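Local coordinates for Thiol:disulfide interchange protein DsbL (Escherichia coli, PDB 3C7M) that transfers its redox-active disulfide to other proteins and, together with DsbI, mediates formation of an essential disulfide bond in the arylsulfate sulfotransferase AssT, at residues 91-94 with 95-99; 146-149 with 150-153; 174-177 with 178-181. All coordinates share one frame; numbering follows the deposited sequence. Where two conformers were deposited one is given.

Overall arrangement
Three local contacts show how a DsbA-like thioredoxin fold starts, ends and links its helices. Contact 1 opens helix 92-106, contact 2 closes helix 142-150, and contact 3 turns the chain from strand 172-174 towards helix 182-193. Contacts 1 and 2 pack against helix 65-81; their centres are 19 Å apart and their nearest atoms about 6 Å. Contact 3 lies 24 Å from contact 1 and 25 Å from contact 2, centre to centre. The redox pair C29 and C32, reduced here, is approached without contact by the side chains of K97 in contact 1 and T176 in contact 3. The I179 side chain lies about 4 Å from a triethylene glycol, probably from the crystallisation liquor.

Contact 1: 91-94 with 95-99; sequences SQFK and KAKFA
F93 and K97, one turn apart at the start of helix 92-106, set an aromatic ring against an aliphatic chain. K97 brings CB over one face of the ring, towards its rim, and then runs obliquely past the far end of the phenyl group, its CD 3.7 Å from F93 CZ and its CE 3.8 Å from F93 CE2. A bend at chi3 (52°) in an otherwise extended chain turns the ammonium group beside the ring's far edge towards D36, with which the ion pair is long and weak. The F93 ring also meets F72 of helix 65-81 edge to face. K94 and F98 repeat the spacing differently: K94 CG comes in the ring plane to the edge, 3.9 Å from F98 CD2, and K94 O approaches the same carbon at 3.4 Å. K94 O also accepts from F98 N at 3.0 Å. S91 is the N-cap. With its OG anti to the backbone N (chi1 165°), it accepts from K94 N at 3.0 Å in a nearly straight bond (167°). The hydroxyl is also bonded to D79 OD2, while the carboxylate of D79 takes Q92 N and F93 N. The first-turn amides of Q92, F93 and K94 therefore find side-chain acceptors, and the positive helix end would be expected to stabilise the charge on D79.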
loop_
_atom_site.group_PDB
_atom_site.type_symbol
_atom_site.label_atom_id
_atom_site.label_comp_id
_atom_site.label_asym_id
_atom_site.label_seq_id
_atom_site.Cartn_x
_atom_site.Cartn_y
_atom_site.Cartn_z
ATOM N N SER A 91 4.486 -3.367 -13.700
ATOM C CA SER A 91 3.771 -2.414 -12.835
ATOM C C SER A 91 4.653 -1.225 -12.477
ATOM O O SER A 91 5.731 -1.390 -11.893
ATOM C CB SER A 91 3.253 -3.092 -11.567
ATOM O OG SER A 91 2.875 -2.147 -10.566
ATOM N N GLN A 92 4.199 -0.035 -12.851
ATOM C CA GLN A 92 4.911 1.195 -12.512
ATOM C C GLN A 92 4.846 1.482 -11.011
ATOM O O GLN A 92 5.826 1.943 -10.420
ATOM C CB GLN A 92 4.382 2.363 -13.338
ATOM C CG GLN A 92 4.767 2.252 -14.814
ATOM C CD GLN A 92 4.252 3.411 -15.639
ATOM O OE1 GLN A 92 3.070 3.466 -15.983
ATOM N NE2 GLN A 92 5.141 4.342 -15.972
ATOM N N PHE A 93 3.705 1.189 -10.393
ATOM C CA PHE A 93 3.581 1.340 -8.942
ATOM C C PHE A 93 4.632 0.492 -8.233
ATOM O O PHE A 93 5.335 0.982 -7.348
ATOM C CB PHE A 93 2.176 0.966 -8.457
ATOM C CG PHE A 93 2.097 0.700 -6.977
ATOM C CD1 PHE A 93 2.163 1.750 -6.065
ATOM C CD2 PHE A 93 1.963 -0.598 -6.496
ATOM C CE1 PHE A 93 2.090 1.518 -4.704
ATOM C CE2 PHE A 93 1.883 -0.846 -5.130
ATOM C CZ PHE A 93 1.951 0.216 -4.228
ATOM N N LYS A 94 4.738 -0.778 -8.627
ATOM C CA LYS A 94 5.695 -1.689 -8.017
ATOM C C LYS A 94 7.124 -1.144 -8.106
ATOM O O LYS A 94 7.875 -1.170 -7.126
ATOM C CB LYS A 94 5.607 -3.061 -8.675
ATOM C CG LYS A 94 6.529 -4.075 -8.058
ATOM C CD LYS A 94 6.266 -5.470 -8.599
ATOM C CE LYS A 94 7.431 -6.380 -8.261
ATOM N NZ LYS A 94 7.058 -7.805 -8.496
ATOM N N LYS A 95 7.475 -0.612 -9.270
ATOM C CA LYS A 95 8.812 -0.075 -9.480
ATOM C C LYS A 95 9.081 1.110 -8.563
ATOM O O LYS A 95 10.140 1.184 -7.930
ATOM C CB LYS A 95 8.998 0.323 -10.941
ATOM C CG LYS A 95 9.047 -0.869 -11.887
ATOM C CD LYS A 95 9.190 -0.432 -13.332
ATOM C CE LYS A 95 9.201 -1.630 -14.275
ATOM N NZ LYS A 95 9.266 -1.177 -15.699
ATOM N N ALA A 96 8.125 2.036 -8.487
ATOM C CA ALA A 96 8.287 3.188 -7.608
ATOM C C ALA A 96 8.353 2.777 -6.141
ATOM O O ALA A 96 9.193 3.281 -5.386
ATOM C CB ALA A 96 7.172 4.204 -7.824
ATOM N N LYS A 97 7.472 1.857 -5.738
ATOM C CA LYS A 97 7.407 1.423 -4.344
ATOM C C LYS A 97 8.735 0.834 -3.888
ATOM O O LYS A 97 9.261 1.206 -2.843
ATOM C CB LYS A 97 6.273 0.418 -4.144
ATOM C CG LYS A 97 6.155 -0.099 -2.710
ATOM C CD LYS A 97 5.000 -1.099 -2.530
ATOM C CE LYS A 97 5.050 -2.231 -3.539
ATOM N NZ LYS A 97 4.231 -3.421 -3.111
ATOM N N PHE A 98 9.303 -0.055 -4.693
ATOM C CA PHE A 98 10.568 -0.647 -4.293
ATOM C C PHE A 98 11.747 0.306 -4.394
ATOM O O PHE A 98 12.705 0.179 -3.618
ATOM C CB PHE A 98 10.807 -1.986 -4.981
ATOM C CG PHE A 98 10.024 -3.096 -4.357
ATOM C CD1 PHE A 98 10.411 -3.625 -3.126
ATOM C CD2 PHE A 98 8.874 -3.576 -4.963
ATOM C CE1 PHE A 98 9.671 -4.630 -2.525
ATOM C CE2 PHE A 98 8.138 -4.595 -4.374
ATOM C CZ PHE A 98 8.545 -5.124 -3.159
ATOM N N ALA A 99 11.659 1.274 -5.305
ATOM C CA ALA A 99 12.687 2.310 -5.394
ATOM C C ALA A 99 12.712 3.140 -4.111
ATOM O O ALA A 99 13.791 3.455 -3.595
ATOM C CB ALA A 99 12.459 3.196 -6.602
#

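Contact 2: 146-149 with 150-153; sequences ETLE and KWKA
The T147 and W151 side chains run alongside each other in the same direction at the C-terminal end of helix 142-150 in this DsbA-like thioredoxin fold. The T147 methyl covers one face of the indole in a CH-pi contact, CG2 standing 3.7 Å from the centroid of the W151 six-membered ring and 26° off its normal. T147 turns this methyl away from its own N, which places OG1 beside that N (chi1 -64°), where it is satisfied by A143 O of the preceding turn and by N77 ND2 of helix 65-81. T147 O lies over the indole too, and takes a regular bond from W151 N at 3.0 Å. One residue earlier, E146 O accepts from K150 N at 2.9 Å and from a water at 3.2 Å; the same water accepts weakly from K150 NZ, a loose bridge over one helical turn. The pattern then tightens: K152 N reaches E149 O, three residues back, at 3.1 Å, and A153 N likewise bonds three residues back, to K150 O. W151 O is bonded to S154 OG as the chain enters helix 154-161. K152, bent at chi2 (-70°), sends NZ to a salt bridge with E59. L148 adds an apolar touch, its CD2 4.3 Å from W151 CE3.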
loop_
_atom_site.group_PDB
_atom_site.type_symbol
_atom_site.label_atom_id
_atom_site.label_comp_id
_atom_site.label_asym_id
_atom_site.label_seq_id
_atom_site.Cartn_x
_atom_site.Cartn_y
_atom_site.Cartn_z
ATOM N N GLU A 146 -9.667 10.984 -6.040
ATOM C CA GLU A 146 -10.567 10.079 -5.311
ATOM C C GLU A 146 -9.765 9.068 -4.487
ATOM O O GLU A 146 -10.084 8.806 -3.327
ATOM C CB GLU A 146 -11.490 9.329 -6.279
ATOM C CG GLU A 146 -12.579 10.165 -6.954
ATOM C CD GLU A 146 -13.165 9.476 -8.184
ATOM O OE1 GLU A 146 -13.437 8.257 -8.126
ATOM O OE2 GLU A 146 -13.357 10.155 -9.216
ATOM N N THR A 147 -8.721 8.506 -5.097
ATOM C CA THR A 147 -7.837 7.557 -4.418
ATOM C C THR A 147 -7.209 8.210 -3.190
ATOM O O THR A 147 -7.223 7.636 -2.098
ATOM C CB THR A 147 -6.752 7.031 -5.385
ATOM O OG1 THR A 147 -7.383 6.290 -6.446
ATOM C CG2 THR A 147 -5.759 6.119 -4.674
ATOM N N LEU A 148 -6.678 9.419 -3.358
ATOM C CA LEU A 148 -6.055 10.135 -2.246
ATOM C C LEU A 148 -7.053 10.395 -1.117
ATOM O O LEU A 148 -6.706 10.300 0.067
ATOM C CB LEU A 148 -5.401 11.433 -2.740
ATOM C CG LEU A 148 -4.153 11.225 -3.602
ATOM C CD1 LEU A 148 -3.739 12.544 -4.215
ATOM C CD2 LEU A 148 -2.992 10.618 -2.801
ATOM N N GLU A 149 -8.294 10.692 -1.486
ATOM C CA GLU A 149 -9.362 10.881 -0.519
ATOM C C GLU A 149 -9.654 9.586 0.251
ATOM O O GLU A 149 -9.750 9.606 1.477
ATOM C CB GLU A 149 -10.616 11.413 -1.225
ATOM C CG GLU A 149 -11.849 11.548 -0.339
ATOM C CD GLU A 149 -11.854 12.792 0.526
ATOM O OE1 GLU A 149 -10.796 13.428 0.718
ATOM O OE2 GLU A 149 -12.940 13.132 1.031
ATOM N N LYS A 150 -9.758 8.467 -0.463
ATOM C CA LYS A 150 -9.967 7.169 0.195
ATOM C C LYS A 150 -8.865 6.855 1.210
ATOM O O LYS A 150 -9.129 6.346 2.315
ATOM C CB LYS A 150 -10.042 6.048 -0.843
ATOM C CG LYS A 150 -11.325 6.037 -1.628
ATOM C CD LYS A 150 -11.324 4.926 -2.658
ATOM C CE LYS A 150 -12.720 4.709 -3.236
ATOM N NZ LYS A 150 -13.512 5.970 -3.385
ATOM N N TRP A 151 -7.624 7.152 0.832
ATOM C CA TRP A 151 -6.482 6.819 1.665
ATOM C C TRP A 151 -6.377 7.646 2.943
ATOM O O TRP A 151 -5.537 7.359 3.797
ATOM C CB TRP A 151 -5.189 6.934 0.867
ATOM C CG TRP A 151 -5.054 5.920 -0.214
ATOM C CD1 TRP A 151 -5.898 4.872 -0.488
ATOM C CD2 TRP A 151 -3.988 5.832 -1.158
ATOM N NE1 TRP A 151 -5.424 4.150 -1.558
ATOM C CE2 TRP A 151 -4.248 4.715 -1.985
ATOM C CE3 TRP A 151 -2.839 6.595 -1.397
ATOM C CZ2 TRP A 151 -3.399 4.338 -3.034
ATOM C CZ3 TRP A 151 -1.997 6.226 -2.443
ATOM C CH2 TRP A 151 -2.278 5.103 -3.246
ATOM N N LYS A 152 -7.232 8.655 3.089
ATOM C CA LYS A 152 -7.266 9.415 4.342
ATOM C C LYS A 152 -7.641 8.507 5.513
ATOM O O LYS A 152 -7.271 8.784 6.649
ATOM C CB LYS A 152 -8.247 10.585 4.258
ATOM C CG LYS A 152 -7.918 11.615 3.186
ATOM C CD LYS A 152 -6.673 12.425 3.525
ATOM C CE LYS A 152 -6.420 13.470 2.458
ATOM N NZ LYS A 152 -5.413 14.485 2.883
ATOM N N ALA A 153 -8.337 7.408 5.213
ATOM C CA ALA A 153 -8.780 6.448 6.225
ATOM C C ALA A 153 -7.630 5.648 6.830
ATOM O O ALA A 153 -7.819 4.947 7.824
ATOM C CB ALA A 153 -9.838 5.504 5.624
HETATM O O HOH W 1 -13.188 9.030 -2.590
#

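Contact 3: 174-177 with 178-181; sequences IYTK and SIKS
I179 lays its CG1-CD1 branch across the CG2 methyl of I174, the two branches set nearly perpendicular with I174 CG2 4.0 Å from I179 CG1. The same branch folds back over the turn between them, where I179 CD1 comes within 3.8 Å of T176 CA. Both isoleucines pack against helix 182-193, I174 meeting L188, I189 and L192 and I179 meeting M185, so the turn joining strand 172-174 to that helix is anchored by its apolar side. The polar side is built on two carbonyls. S178 OG sits between its own N and carbonyl carbon (chi1 74°), which aims it back at Y175 O, 2.7 Å away and in the carbonyl plane. S178 N bonds to Y175 O too, at 2.9 Å. T176 O accepts from I179 N at 3.1 Å, and a water joins it to I179 O, donating to both. T176 OG1 is held by P164 O, which precedes strand 165-168, while S181 OG caps A184 N to begin the helix. Two donors from one serine thus grip Y175 O; the hydroxyl bond probably holds the S178 rotation, with a weak further bond from OG to D6 O, and the pair would probably polarise the Y175 carbonyl and hold the turn in its 3-10 shape.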
loop_
_atom_site.group_PDB
_atom_site.type_symbol
_atom_site.label_atom_id
_atom_site.label_comp_id
_atom_site.label_asym_id
_atom_site.label_seq_id
_atom_site.Cartn_x
_atom_site.Cartn_y
_atom_site.Cartn_z
ATOM N N ILE A 174 -5.990 -7.825 10.195
ATOM C CA ILE A 174 -5.071 -8.856 10.657
ATOM C C ILE A 174 -4.033 -8.258 11.612
ATOM O O ILE A 174 -3.585 -7.130 11.414
ATOM C CB ILE A 174 -4.393 -9.557 9.463
ATOM C CG1 ILE A 174 -5.469 -10.262 8.621
ATOM C CG2 ILE A 174 -3.288 -10.525 9.933
ATOM C CD1 ILE A 174 -4.992 -10.777 7.271
ATOM N N TYR A 175 -3.680 -8.990 12.668
ATOM C CA TYR A 175 -2.558 -8.577 13.500
ATOM C C TYR A 175 -1.261 -9.023 12.833
ATOM O O TYR A 175 -0.965 -10.224 12.754
ATOM C CB TYR A 175 -2.661 -9.147 14.928
ATOM C CG TYR A 175 -3.624 -8.385 15.817
ATOM C CD1 TYR A 175 -3.342 -7.078 16.220
ATOM C CD2 TYR A 175 -4.816 -8.962 16.250
ATOM C CE1 TYR A 175 -4.221 -6.368 17.027
ATOM C CE2 TYR A 175 -5.703 -8.261 17.064
ATOM C CZ TYR A 175 -5.400 -6.964 17.441
ATOM O OH TYR A 175 -6.285 -6.271 18.244
ATOM N N THR A 176 -0.489 -8.053 12.351
ATOM C CA THR A 176 0.756 -8.332 11.641
ATOM C C THR A 176 1.704 -9.266 12.401
ATOM O O THR A 176 2.305 -10.159 11.809
ATOM C CB THR A 176 1.453 -7.016 11.221
ATOM O OG1 THR A 176 0.593 -6.315 10.319
ATOM C CG2 THR A 176 2.799 -7.277 10.546
ATOM N N LYS A 177 1.791 -9.088 13.716
ATOM C CA LYS A 177 2.692 -9.898 14.552
ATOM C C LYS A 177 2.312 -11.379 14.615
ATOM O O LYS A 177 3.138 -12.208 15.007
ATOM C CB LYS A 177 2.792 -9.312 15.969
ATOM C CG LYS A 177 1.499 -9.318 16.768
ATOM C CD LYS A 177 1.741 -8.857 18.203
ATOM C CE LYS A 177 0.427 -8.669 18.938
ATOM N NZ LYS A 177 0.603 -7.921 20.212
ATOM N N SER A 178 1.078 -11.705 14.239
ATOM C CA SER A 178 0.593 -13.089 14.271
ATOM C C SER A 178 0.915 -13.852 12.992
ATOM O O SER A 178 0.762 -15.079 12.951
ATOM C CB SER A 178 -0.919 -13.135 14.524
ATOM O OG SER A 178 -1.647 -12.752 13.369
ATOM N N ILE A 179 1.350 -13.129 11.959
ATOM C CA ILE A 179 1.599 -13.727 10.639
ATOM C C ILE A 179 2.861 -14.585 10.656
ATOM O O ILE A 179 3.966 -14.081 10.853
ATOM C CB ILE A 179 1.708 -12.658 9.528
ATOM C CG1 ILE A 179 0.403 -11.857 9.434
ATOM C CG2 ILE A 179 2.070 -13.313 8.177
ATOM C CD1 ILE A 179 0.502 -10.597 8.579
ATOM N N LYS A 180 2.694 -15.884 10.433
ATOM C CA LYS A 180 3.830 -16.803 10.536
ATOM C C LYS A 180 4.287 -17.398 9.209
ATOM O O LYS A 180 5.420 -17.874 9.103
ATOM C CB LYS A 180 3.559 -17.892 11.576
ATOM C CG LYS A 180 3.458 -17.352 13.011
ATOM C CD LYS A 180 4.715 -16.566 13.428
ATOM C CE LYS A 180 4.380 -15.314 14.247
ATOM N NZ LYS A 180 3.627 -15.616 15.504
ATOM N N SER A 181 3.414 -17.357 8.204
ATOM C CA SER A 181 3.753 -17.882 6.881
ATOM C C SER A 181 2.809 -17.373 5.801
ATOM O O SER A 181 1.723 -16.867 6.095
ATOM C CB SER A 181 3.731 -19.414 6.888
ATOM O OG SER A 181 2.404 -19.890 7.035
HETATM O O HOH W 2 4.852 -11.885 12.066
#